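PDB 3E96: dihydrodipicolinate synthase from Bacillus clausii KSM-K16, which probably acts as a 4-hydroxy-tetrahydrodipicolinate synthase, a lyase of the DapA family built on a TIM barrel. Local coordinates for residues R41-D44 with V49-P52; E69-T74 with A105-V110; T94-G99 with I133-F138; I112-H117 with G123-Y128; R152-L157 with V166-N171. One frame throughout, in Å; residues are numbered along the deposited sequence.

Interaction 1 of 5, residues R41-D44 with V49-P52; sequences RIVD and VIVP
No ring, amide or other flat group takes part where I42 and V43 meet I50, and in place of faces and edges there are only rounded methyl ends. The delta methyl of I50 is the shared point. CD1 of I42 comes tip to tip with CD1 of I50 at 4.3 Å, and V43 CG1 lies 4.4 Å from I50 CD1. I50 can stretch this far because CG1 is anti to the backbone N (chi1 -170°) and the chain stays extended to its end. I42 is likewise straight beyond CG1, and its CB already points at the strand. V43, whose CB does not aim directly at it, contributes one short branch.

The contact belongs to a beta-alpha-beta unit of the barrel, in which strand 15-17 leads through helix 32-43 to the neighbouring parallel strand 49-50. Along the strand and the residue after it the side chains alternate. V49 and V51 lean on S16 and V85 of the adjoining strands, whereas I50 faces outward and also packs on T74 and V78 of helix 64-78.

Beta-branched residues suit both sides: they favour the extended backbone of the strand, and on the helix they offer stubby, stiff hydrocarbon. With no hydrogen bond between the segments and separations near the loose end of van der Waals contact, the attraction is purely apolar. It sets few demands on direction, and its strength probably comes mainly from keeping these buried methyl groups away from water.

Interaction 2 of 5, residues E69-T74 with A105-V110; sequences EEVRRT and AGADAV
R72 and A105 meet along the flank of the arginine chain, with CG of R72 3.7 Å from CB of A105, so that aliphatic carbon and not the charged end faces the alanine. The chain bends at chi3 (-71°) and turns the guanidinium back over its own helix, one face lying on CA of E69. There it grips a single carboxylate oxygen side-on: E69 OE1 receives R72 NE at 2.9 Å and R72 NH2 at 2.6 Å, both close to the guanidinium plane. The other oxygen, OE2, takes R73 NE at 2.8 Å through its anti lone pair, which makes E69 the middle of a salt-bridge network; R72 also pairs with E65.

Helix 64-78 here packs against the end of the next helix of the barrel's outer layer, 92-105, which finishes in a Schellman motif. G106 has the positive phi this turn needs, where a CB would jam against the carbonyl O of A105. Deeper in, V71 points at the turn and its CG1 touches two methyl groups, A105 CB at 4.4 Å and A107 CB at 4.3 Å. Alanine suits both places, since its single carbon lets the helix come close. A102 of helix 92-105 packs on V71 and A107 as well.

Interaction 3 of 5, residues T94-G99 with I133-F138; sequences TAIELG and IEALDF
I96 forks at CB toward two successive residues of the facing helix, A135 and L136. On one branch CG1, set beside the backbone N (chi1 -66°), lies 4.0 Å from CB of A135. The chain then runs on extended, and its tip CD1 closes to 3.5 Å from the same A135 CB, tighter than usual for two carbons. On the other branch CG2 stands 4.1 Å from CD2 of L136, the two side chains crossing obliquely.

The elements joined are helix 92-105 and helix 122-136, neighbours in the ring of helices around the TIM barrel. L136 is the last residue of its helix, after which D137 leaves the helical course with positive phi. The end of L136 passes over the backbone of the other helix: CD2 is 3.5 Å from O of I96 and 3.8 Å from C of G99, and CD1 is 4.0 Å from CA of G99.

Glycine explains this closeness, since a CB at G99 would point at L136 and collide with CD1. A135 is small for a similar reason, presenting one methyl to the longer isoleucine. Inward, L136 also packs on I88 and V110, side chains of the strands beneath, while E97 on the outer side pairs with K68.

Interaction 4 of 5, residues I112-H117 with G123-Y128; sequences IHMPIH and GGVYAY
The loop that leaves strand 109-112 at the catalytic end of the barrel folds against the helix that follows it, laying P115 over one face of the Y128 ring. P115 CB sits 4.0 Å from the Y128 ring centroid, 15° off the ring normal: a CH-pi contact, for which the stiff proline ring with its C-H bonds is well suited. H117 turns its edge toward the face of Y128 in an offset edge-to-face pair, with planes at 73° and ring centroids 5.9 Å apart. CG2 of I112 approaches the same tyrosine obliquely, 4.0 Å from Y128 CE2.

The polar end is held too. A water donates to Y128 OH and to the carbonyl O of H113, 2.7 Å each, and the phenol is hydrogen-bonded to Y90 O besides. With a leucine in place of Y128, that water and Y90 O would probably lose their hydroxyl partner and P115 its aromatic face. M114 bends at chi2 (73°), which brings CE across V125 at about a right angle, 4.0 Å from V125 CG1.

The side chain of M114 lies about 5 Å from that of Y143, the predicted proton donor/acceptor, and Y128 also packs on A280 of the second subunit. I112 continues onto F129 and I133 of helix 122-136, and Y126 on that helix packs against helix 152-157, next in the barrel's outer layer.

Interaction 5 of 5, residues R152-L157 with V166-N171; sequences RVLVDL and VKYAIN
L154 spreads its two methyl groups over two residues of the strand, CD2 to V166 and CD1 to Y168. Its CG lies anti to the carbonyl carbon (chi1 -65°), and CD1 then continues in the extended direction (chi2 178°), pushing the fork straight out from the helix. CD2 settles against both branches of the valine, 4.0 Å from V166 CG1 and 4.0 Å from V166 CG2. V166 CG1 also touches CD1 of the leucine.

The tyrosine is met at its rim. L154 CD1 lies in the plane of the ring, 3.7 Å from Y168 CE1 and equally near Y168 CD1, and so takes one edge of the ring and neither face. The Y168 hydroxyl is hydrogen-bonded to D151 OD1, just before the helix, while the ring meets F176 with planes at about 45°.

These pieces close the beta-alpha-beta unit formed by strand 140-144, helix 152-157 and strand 163-168. V166 and Y168 face the helix layer; K167 between them turns the other way, its chain extended from chi2 outward, into the barrel. K167 is predicted to form the Schiff base with substrate, and Y143 packs beside it.

Cutting L154 back to an alanine would probably open a gap between helix and strand, leaving V166 and the ring edge of Y168 without their methyl partners. Leucine's symmetric fork lets one residue fill both places. On the outer side of the helix R152 NE and D156 OD1 are 3.0 Å apart, but no N-H points at the oxygen, and the pair attracts through charge alone.

How the interactions relate
All five contacts belong to one eight-stranded TIM barrel. Interactions 1 and 5 each join a helix to a strand of its own beta-alpha-beta unit; their centres are 24 Å apart on opposite sides of the chain's centre, yet V51 touches K167 within the barrel. Interactions 1 and 2 touch where P52 packs on T74. Interactions 2 and 3 alternate along the sequence, 13 Å apart, with F138 against A107 and A109. Interactions 3 and 4 share helix 122-136, the segments of 4 lying between those of 3. Through Y126, interaction 4 meets interaction 5 11 Å away, so packing runs from helix 32-43 round to helix 152-157, about the barrel that holds K167, the predicted Schiff-base lysine.

Interaction 1 of 5, residues R41-D44 with V49-P52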
# COMPACT_ATOMS: atom_id res chain seq x y z
N ARG B 41 20.26 19.14 -9.85
CA ARG B 41 20.65 19.60 -8.52
C ARG B 41 21.22 18.46 -7.70
O ARG B 41 22.19 18.63 -6.96
CB ARG B 41 19.45 20.20 -7.79
CG ARG B 41 19.80 20.76 -6.41
CD ARG B 41 18.61 21.42 -5.74
NE ARG B 41 18.09 22.53 -6.54
CZ ARG B 41 16.95 22.48 -7.23
NH1 ARG B 41 16.21 21.39 -7.22
NH2 ARG B 41 16.57 23.54 -7.93
N ILE B 42 20.62 17.28 -7.84
CA ILE B 42 21.07 16.12 -7.10
C ILE B 42 22.43 15.59 -7.56
O ILE B 42 23.39 15.56 -6.79
CB ILE B 42 20.02 14.97 -7.19
CG1 ILE B 42 18.76 15.38 -6.42
CG2 ILE B 42 20.61 13.67 -6.64
CD1 ILE B 42 17.60 14.41 -6.55
N VAL B 43 22.51 15.19 -8.83
CA VAL B 43 23.74 14.61 -9.36
C VAL B 43 24.90 15.56 -9.58
O VAL B 43 26.05 15.13 -9.61
CB VAL B 43 23.47 13.85 -10.67
CG1 VAL B 43 22.43 12.76 -10.42
CG2 VAL B 43 23.00 14.80 -11.75
N ASP B 44 24.63 16.85 -9.73
CA ASP B 44 25.70 17.82 -9.94
C ASP B 44 26.27 18.32 -8.63
O ASP B 44 27.17 19.17 -8.62
CB ASP B 44 25.22 19.01 -10.76
CG ASP B 44 25.07 18.68 -12.23
OD1 ASP B 44 25.92 17.93 -12.75
OD2 ASP B 44 24.12 19.18 -12.87
N VAL B 49 24.12 8.26 -6.76
CA VAL B 49 23.08 7.25 -6.93
C VAL B 49 21.75 7.98 -6.86
O VAL B 49 21.49 8.72 -5.90
CB VAL B 49 23.12 6.18 -5.81
CG1 VAL B 49 21.98 5.18 -6.02
CG2 VAL B 49 24.46 5.45 -5.82
N ILE B 50 20.92 7.81 -7.88
CA ILE B 50 19.62 8.46 -7.90
C ILE B 50 18.57 7.37 -8.08
O ILE B 50 18.77 6.42 -8.84
CB ILE B 50 19.54 9.53 -9.01
CG1 ILE B 50 18.26 10.36 -8.84
CG2 ILE B 50 19.63 8.88 -10.39
CD1 ILE B 50 18.20 11.60 -9.71
N VAL B 51 17.46 7.51 -7.37
CA VAL B 51 16.42 6.50 -7.40
C VAL B 51 15.04 6.95 -7.87
O VAL B 51 14.16 7.26 -7.06
CB VAL B 51 16.27 5.88 -5.98
CG1 VAL B 51 15.36 4.66 -6.02
CG2 VAL B 51 17.64 5.51 -5.43
N PRO B 52 14.83 7.00 -9.19
CA PRO B 52 13.52 7.42 -9.69
C PRO B 52 12.48 6.38 -9.25
O PRO B 52 12.83 5.22 -9.01
CB PRO B 52 13.71 7.45 -11.21
CG PRO B 52 14.79 6.41 -11.44
CD PRO B 52 15.75 6.70 -10.30

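Interaction 2 of 5, residues E69-T74 with A105-V110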
# COMPACT_ATOMS: atom_id res chain seq x y z
N GLU B 69 8.14 6.09 -17.76
CA GLU B 69 8.67 7.30 -18.37
C GLU B 69 9.62 8.03 -17.43
O GLU B 69 10.62 8.59 -17.88
CB GLU B 69 7.52 8.23 -18.78
CG GLU B 69 7.94 9.55 -19.44
CD GLU B 69 8.59 9.37 -20.81
OE1 GLU B 69 8.47 8.26 -21.38
OE2 GLU B 69 9.21 10.33 -21.31
N GLU B 70 9.33 8.04 -16.14
CA GLU B 70 10.22 8.72 -15.21
C GLU B 70 11.59 8.06 -15.23
O GLU B 70 12.62 8.75 -15.19
CB GLU B 70 9.65 8.72 -13.78
CG GLU B 70 10.60 9.37 -12.77
CD GLU B 70 9.92 9.73 -11.46
OE1 GLU B 70 9.02 10.60 -11.50
OE2 GLU B 70 10.28 9.16 -10.41
N VAL B 71 11.63 6.73 -15.28
CA VAL B 71 12.91 6.04 -15.32
C VAL B 71 13.64 6.42 -16.61
O VAL B 71 14.83 6.71 -16.58
CB VAL B 71 12.72 4.50 -15.25
CG1 VAL B 71 14.07 3.80 -15.39
CG2 VAL B 71 12.10 4.12 -13.91
N ARG B 72 12.92 6.43 -17.73
CA ARG B 72 13.54 6.79 -19.01
C ARG B 72 14.10 8.21 -18.96
O ARG B 72 15.23 8.46 -19.37
CB ARG B 72 12.53 6.68 -20.16
CG ARG B 72 12.08 5.26 -20.46
CD ARG B 72 11.32 5.18 -21.78
NE ARG B 72 10.00 5.80 -21.73
CZ ARG B 72 8.87 5.14 -21.49
NH1 ARG B 72 8.89 3.83 -21.29
NH2 ARG B 72 7.72 5.79 -21.48
N ARG B 73 13.29 9.15 -18.47
CA ARG B 73 13.70 10.54 -18.36
C ARG B 73 14.95 10.68 -17.48
O ARG B 73 15.85 11.46 -17.79
CB ARG B 73 12.57 11.38 -17.75
CG ARG B 73 11.33 11.50 -18.63
CD ARG B 73 11.37 12.74 -19.51
NE ARG B 73 10.22 12.82 -20.40
CZ ARG B 73 9.90 13.88 -21.14
NH1 ARG B 73 10.65 14.97 -21.10
NH2 ARG B 73 8.83 13.84 -21.93
N THR B 74 15.00 9.92 -16.39
CA THR B 74 16.14 9.97 -15.48
C THR B 74 17.42 9.55 -16.19
O THR B 74 18.45 10.22 -16.07
CB THR B 74 15.91 9.07 -14.26
OG1 THR B 74 14.69 9.46 -13.60
CG2 THR B 74 17.07 9.18 -13.27
N ALA B 105 15.43 0.64 -20.58
CA ALA B 105 15.63 2.09 -20.59
C ALA B 105 17.08 2.49 -20.31
O ALA B 105 17.51 3.59 -20.66
CB ALA B 105 14.70 2.75 -19.57
N GLY B 106 17.83 1.60 -19.67
CA GLY B 106 19.22 1.90 -19.37
C GLY B 106 19.52 2.06 -17.89
O GLY B 106 20.58 2.56 -17.53
N ALA B 107 18.59 1.64 -17.03
CA ALA B 107 18.82 1.73 -15.59
C ALA B 107 19.94 0.78 -15.21
O ALA B 107 20.23 -0.16 -15.95
CB ALA B 107 17.55 1.36 -14.83
N ASP B 108 20.56 1.01 -14.06
CA ASP B 108 21.67 0.18 -13.60
C ASP B 108 21.20 -0.93 -12.67
O ASP B 108 21.85 -1.96 -12.53
CB ASP B 108 22.70 1.06 -12.89
CG ASP B 108 23.31 2.08 -13.82
OD1 ASP B 108 24.05 1.67 -14.74
OD2 ASP B 108 23.04 3.28 -13.64
N ALA B 109 20.06 -0.70 -12.02
CA ALA B 109 19.50 -1.68 -11.10
C ALA B 109 18.08 -1.27 -10.77
O ALA B 109 17.61 -0.23 -11.22
CB ALA B 109 20.33 -1.72 -9.81
N VAL B 110 17.39 -2.11 -10.01
CA VAL B 110 16.03 -1.81 -9.58
C VAL B 110 15.95 -1.92 -8.07
O VAL B 110 16.76 -2.61 -7.44
CB VAL B 110 14.99 -2.81 -10.17
CG1 VAL B 110 14.94 -2.68 -11.68
CG2 VAL B 110 15.33 -4.23 -9.76

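Interaction 3 of 5, residues T94-G99 with I133-F138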
# COMPACT_ATOMS: atom_id res chain seq x y z
N THR B 94 3.61 -7.44 -12.57
CA THR B 94 3.71 -6.00 -12.79
C THR B 94 5.11 -5.49 -12.44
O THR B 94 5.69 -4.70 -13.17
CB THR B 94 2.67 -5.25 -11.94
OG1 THR B 94 1.36 -5.74 -12.25
CG2 THR B 94 2.72 -3.75 -12.22
N ALA B 95 5.64 -5.96 -11.31
CA ALA B 95 6.97 -5.54 -10.88
C ALA B 95 7.98 -5.98 -11.93
O ALA B 95 8.91 -5.24 -12.27
CB ALA B 95 7.30 -6.17 -9.53
N ILE B 96 7.80 -7.19 -12.45
CA ILE B 96 8.71 -7.71 -13.47
C ILE B 96 8.61 -6.88 -14.74
O ILE B 96 9.62 -6.64 -15.41
CB ILE B 96 8.41 -9.20 -13.76
CG1 ILE B 96 8.72 -10.03 -12.51
CG2 ILE B 96 9.25 -9.69 -14.95
CD1 ILE B 96 8.22 -11.47 -12.58
N GLU B 97 7.40 -6.44 -15.08
CA GLU B 97 7.19 -5.61 -16.26
C GLU B 97 7.93 -4.28 -16.09
O GLU B 97 8.63 -3.83 -17.00
CB GLU B 97 5.69 -5.33 -16.47
CG GLU B 97 5.38 -4.47 -17.69
CD GLU B 97 3.90 -4.20 -17.86
OE1 GLU B 97 3.11 -5.17 -17.83
OE2 GLU B 97 3.52 -3.03 -18.04
N LEU B 98 7.77 -3.66 -14.93
CA LEU B 98 8.44 -2.40 -14.64
C LEU B 98 9.95 -2.59 -14.61
O LEU B 98 10.70 -1.74 -15.09
CB LEU B 98 7.97 -1.83 -13.29
CG LEU B 98 6.57 -1.22 -13.20
CD1 LEU B 98 6.21 -1.02 -11.73
CD2 LEU B 98 6.54 0.11 -13.94
N GLY B 99 10.39 -3.72 -14.06
CA GLY B 99 11.82 -4.00 -13.98
C GLY B 99 12.44 -4.17 -15.36
O GLY B 99 13.51 -3.63 -15.65
N ILE B 133 13.36 -11.07 -8.39
CA ILE B 133 14.79 -11.02 -8.63
C ILE B 133 15.23 -12.10 -9.63
O ILE B 133 15.99 -11.82 -10.55
CB ILE B 133 15.58 -11.18 -7.31
CG1 ILE B 133 15.31 -9.98 -6.40
CG2 ILE B 133 17.08 -11.30 -7.60
CD1 ILE B 133 15.93 -10.10 -5.03
N GLU B 134 14.73 -13.32 -9.45
CA GLU B 134 15.11 -14.39 -10.36
C GLU B 134 14.60 -14.16 -11.78
O GLU B 134 15.30 -14.43 -12.75
CB GLU B 134 14.62 -15.75 -9.84
CG GLU B 134 15.16 -16.10 -8.46
CD GLU B 134 14.95 -17.55 -8.08
OE1 GLU B 134 13.86 -18.09 -8.34
OE2 GLU B 134 15.88 -18.16 -7.51
N ALA B 135 13.38 -13.64 -11.90
CA ALA B 135 12.80 -13.37 -13.21
C ALA B 135 13.54 -12.26 -13.94
O ALA B 135 13.76 -12.34 -15.15
CB ALA B 135 11.32 -13.01 -13.07
N LEU B 136 13.93 -11.22 -13.21
CA LEU B 136 14.63 -10.10 -13.83
C LEU B 136 16.08 -10.37 -14.17
O LEU B 136 16.59 -9.87 -15.17
CB LEU B 136 14.55 -8.86 -12.92
CG LEU B 136 13.18 -8.19 -12.78
CD1 LEU B 136 13.29 -7.02 -11.80
CD2 LEU B 136 12.69 -7.71 -14.14
N ASP B 137 16.76 -11.16 -13.33
CA ASP B 137 18.17 -11.47 -13.55
C ASP B 137 18.88 -10.14 -13.82
O ASP B 137 19.58 -9.97 -14.82
CB ASP B 137 18.31 -12.41 -14.75
CG ASP B 137 19.73 -12.91 -14.94
OD1 ASP B 137 20.36 -13.32 -13.94
OD2 ASP B 137 20.22 -12.91 -16.09
N PHE B 138 18.69 -9.20 -12.90
CA PHE B 138 19.25 -7.86 -13.01
C PHE B 138 19.54 -7.40 -11.57
O PHE B 138 18.84 -7.80 -10.65
CB PHE B 138 18.20 -6.96 -13.66
CG PHE B 138 18.69 -5.61 -14.07
CD1 PHE B 138 19.66 -5.48 -15.06
CD2 PHE B 138 18.15 -4.46 -13.51
CE1 PHE B 138 20.08 -4.23 -15.49
CE2 PHE B 138 18.56 -3.20 -13.94
CZ PHE B 138 19.52 -3.08 -14.93

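Interaction 4 of 5, residues I112-H117 with G123-Y128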
# COMPACT_ATOMS: atom_id res chain seq x y z
N ILE B 112 13.17 -2.94 -5.32
CA ILE B 112 11.84 -3.50 -5.17
C ILE B 112 11.22 -2.96 -3.89
O ILE B 112 11.71 -3.23 -2.79
CB ILE B 112 11.87 -5.04 -5.10
CG1 ILE B 112 12.71 -5.61 -6.25
CG2 ILE B 112 10.45 -5.59 -5.18
CD1 ILE B 112 12.90 -7.12 -6.18
N HIS B 113 10.15 -2.19 -4.05
CA HIS B 113 9.45 -1.62 -2.90
C HIS B 113 8.90 -2.75 -2.06
O HIS B 113 8.75 -3.88 -2.53
CB HIS B 113 8.26 -0.76 -3.36
CG HIS B 113 8.65 0.60 -3.83
ND1 HIS B 113 8.95 1.63 -2.95
CD2 HIS B 113 8.80 1.11 -5.07
CE1 HIS B 113 9.27 2.71 -3.64
NE2 HIS B 113 9.19 2.42 -4.93
N MET B 114 8.59 -2.45 -0.80
CA MET B 114 8.00 -3.45 0.08
C MET B 114 6.61 -3.64 -0.52
O MET B 114 5.95 -2.66 -0.88
CB MET B 114 7.88 -2.89 1.50
CG MET B 114 7.39 -3.90 2.54
SD MET B 114 8.66 -5.13 2.97
CE MET B 114 7.58 -6.48 3.75
N PRO B 115 6.14 -4.89 -0.66
CA PRO B 115 4.80 -5.07 -1.23
C PRO B 115 3.75 -4.33 -0.40
O PRO B 115 3.84 -4.29 0.82
CB PRO B 115 4.62 -6.59 -1.22
CG PRO B 115 5.53 -7.05 -0.08
CD PRO B 115 6.74 -6.18 -0.29
N ILE B 116 2.76 -3.73 -1.07
CA ILE B 116 1.73 -3.00 -0.34
C ILE B 116 0.48 -3.81 -0.02
O ILE B 116 -0.50 -3.26 0.50
CB ILE B 116 1.32 -1.69 -1.08
CG1 ILE B 116 1.14 -1.94 -2.58
CG2 ILE B 116 2.38 -0.62 -0.85
CD1 ILE B 116 -0.03 -2.83 -2.94
N HIS B 117 0.50 -5.11 -0.29
CA HIS B 117 -0.66 -5.96 -0.00
C HIS B 117 -0.99 -5.88 1.49
O HIS B 117 -0.09 -5.93 2.32
CB HIS B 117 -0.36 -7.42 -0.37
CG HIS B 117 0.21 -7.61 -1.74
ND1 HIS B 117 1.37 -7.00 -2.16
CD2 HIS B 117 -0.21 -8.38 -2.77
CE1 HIS B 117 1.65 -7.39 -3.39
NE2 HIS B 117 0.71 -8.23 -3.78
N GLY B 123 7.09 -16.11 4.79
CA GLY B 123 7.36 -17.01 3.68
C GLY B 123 6.94 -16.41 2.35
O GLY B 123 7.62 -16.56 1.34
N GLY B 124 5.80 -15.72 2.36
CA GLY B 124 5.29 -15.09 1.15
C GLY B 124 6.12 -13.91 0.68
O GLY B 124 6.29 -13.72 -0.52
N VAL B 125 6.62 -13.12 1.62
CA VAL B 125 7.44 -11.95 1.28
C VAL B 125 8.75 -12.44 0.68
O VAL B 125 9.25 -11.87 -0.29
CB VAL B 125 7.70 -11.08 2.52
CG1 VAL B 125 8.66 -9.94 2.18
CG2 VAL B 125 6.37 -10.52 3.02
N TYR B 126 9.31 -13.49 1.26
CA TYR B 126 10.54 -14.06 0.73
C TYR B 126 10.29 -14.45 -0.73
O TYR B 126 11.05 -14.08 -1.62
CB TYR B 126 10.93 -15.31 1.53
CG TYR B 126 11.96 -16.15 0.82
CD1 TYR B 126 13.30 -15.76 0.78
CD2 TYR B 126 11.58 -17.30 0.13
CE1 TYR B 126 14.24 -16.51 0.06
CE2 TYR B 126 12.51 -18.04 -0.60
CZ TYR B 126 13.83 -17.64 -0.63
OH TYR B 126 14.73 -18.37 -1.36
N ALA B 127 9.22 -15.20 -0.98
CA ALA B 127 8.89 -15.64 -2.33
C ALA B 127 8.65 -14.44 -3.25
O ALA B 127 9.08 -14.44 -4.40
CB ALA B 127 7.65 -16.53 -2.30
N TYR B 128 7.96 -13.43 -2.73
CA TYR B 128 7.68 -12.23 -3.51
C TYR B 128 8.97 -11.64 -4.08
O TYR B 128 9.10 -11.46 -5.30
CB TYR B 128 6.98 -11.18 -2.65
CG TYR B 128 6.69 -9.89 -3.39
CD1 TYR B 128 5.64 -9.81 -4.30
CD2 TYR B 128 7.48 -8.76 -3.20
CE1 TYR B 128 5.39 -8.63 -5.01
CE2 TYR B 128 7.25 -7.59 -3.90
CZ TYR B 128 6.20 -7.53 -4.81
OH TYR B 128 5.98 -6.36 -5.50
O HOH W 1 6.64 -4.09 -4.16

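Interaction 5 of 5, residues R152-L157 with V166-N171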
# COMPACT_ATOMS: atom_id res chain seq x y z
N ARG B 152 14.65 -12.97 8.95
CA ARG B 152 15.07 -14.23 8.35
C ARG B 152 14.87 -14.15 6.83
O ARG B 152 15.59 -14.80 6.07
CB ARG B 152 14.25 -15.39 8.93
CG ARG B 152 14.57 -16.74 8.31
CD ARG B 152 16.02 -17.14 8.54
NE ARG B 152 16.33 -18.42 7.91
CZ ARG B 152 17.51 -19.03 8.00
NH1 ARG B 152 18.49 -18.49 8.71
NH2 ARG B 152 17.70 -20.19 7.39
N VAL B 153 13.89 -13.37 6.40
CA VAL B 153 13.61 -13.19 4.98
C VAL B 153 14.86 -12.67 4.26
O VAL B 153 15.18 -13.11 3.16
CB VAL B 153 12.46 -12.19 4.75
CG1 VAL B 153 12.32 -11.87 3.27
CG2 VAL B 153 11.16 -12.76 5.29
N LEU B 154 15.56 -11.73 4.89
CA LEU B 154 16.76 -11.16 4.29
C LEU B 154 17.90 -12.18 4.29
O LEU B 154 18.67 -12.26 3.33
CB LEU B 154 17.19 -9.90 5.06
CG LEU B 154 16.22 -8.72 5.00
CD1 LEU B 154 16.75 -7.57 5.86
CD2 LEU B 154 16.04 -8.27 3.56
N VAL B 155 18.01 -12.94 5.37
CA VAL B 155 19.05 -13.96 5.47
C VAL B 155 18.86 -14.97 4.34
O VAL B 155 19.83 -15.42 3.73
CB VAL B 155 18.98 -14.69 6.82
CG1 VAL B 155 20.05 -15.79 6.87
CG2 VAL B 155 19.19 -13.70 7.96
N ASP B 156 17.61 -15.32 4.06
CA ASP B 156 17.33 -16.30 3.02
C ASP B 156 17.47 -15.77 1.60
O ASP B 156 17.74 -16.54 0.67
CB ASP B 156 15.94 -16.91 3.22
CG ASP B 156 15.86 -17.75 4.48
OD1 ASP B 156 16.91 -18.22 4.94
OD2 ASP B 156 14.74 -17.95 5.01
N LEU B 157 17.30 -14.46 1.42
CA LEU B 157 17.44 -13.86 0.10
C LEU B 157 18.89 -13.53 -0.25
O LEU B 157 19.26 -13.51 -1.42
CB LEU B 157 16.62 -12.56 0.01
CG LEU B 157 15.10 -12.62 -0.07
CD1 LEU B 157 14.53 -11.20 0.05
CD2 LEU B 157 14.68 -13.24 -1.39
N VAL B 166 20.27 -3.93 0.44
CA VAL B 166 19.03 -3.90 1.19
C VAL B 166 18.88 -2.52 1.82
O VAL B 166 19.78 -2.04 2.50
CB VAL B 166 19.03 -4.94 2.33
CG1 VAL B 166 17.80 -4.75 3.21
CG2 VAL B 166 19.06 -6.35 1.76
N LYS B 167 17.75 -1.88 1.56
CA LYS B 167 17.48 -0.60 2.18
C LYS B 167 16.65 -1.00 3.39
O LYS B 167 15.44 -1.24 3.27
CB LYS B 167 16.68 0.31 1.24
CG LYS B 167 17.55 0.88 0.12
CD LYS B 167 16.78 1.86 -0.76
CE LYS B 167 17.72 2.54 -1.75
NZ LYS B 167 17.00 3.53 -2.60
N TYR B 168 17.32 -1.14 4.53
CA TYR B 168 16.66 -1.56 5.76
C TYR B 168 15.93 -0.35 6.32
O TYR B 168 16.55 0.67 6.64
CB TYR B 168 17.70 -2.05 6.76
CG TYR B 168 17.11 -2.93 7.83
CD1 TYR B 168 16.83 -4.28 7.58
CD2 TYR B 168 16.80 -2.42 9.09
CE1 TYR B 168 16.25 -5.09 8.55
CE2 TYR B 168 16.22 -3.21 10.07
CZ TYR B 168 15.95 -4.54 9.80
OH TYR B 168 15.37 -5.32 10.78
N ALA B 169 14.61 -0.46 6.44
CA ALA B 169 13.80 0.67 6.90
C ALA B 169 12.99 0.43 8.16
O ALA B 169 11.94 1.05 8.35
CB ALA B 169 12.90 1.12 5.76
N ILE B 170 13.46 -0.47 9.01
CA ILE B 170 12.82 -0.74 10.28
C ILE B 170 13.78 -0.09 11.28
O ILE B 170 14.93 -0.50 11.38
CB ILE B 170 12.72 -2.25 10.56
CG1 ILE B 170 11.91 -2.93 9.46
CG2 ILE B 170 12.08 -2.49 11.93
CD1 ILE B 170 11.81 -4.44 9.60
N ASN B 171 13.31 0.93 11.99
CA ASN B 171 14.17 1.63 12.93
C ASN B 171 14.32 0.91 14.25
O ASN B 171 14.01 1.44 15.32
CB ASN B 171 13.66 3.06 13.14
CG ASN B 171 13.80 3.90 11.88
OD1 ASN B 171 14.79 3.78 11.15
ND2 ASN B 171 12.82 4.76 11.62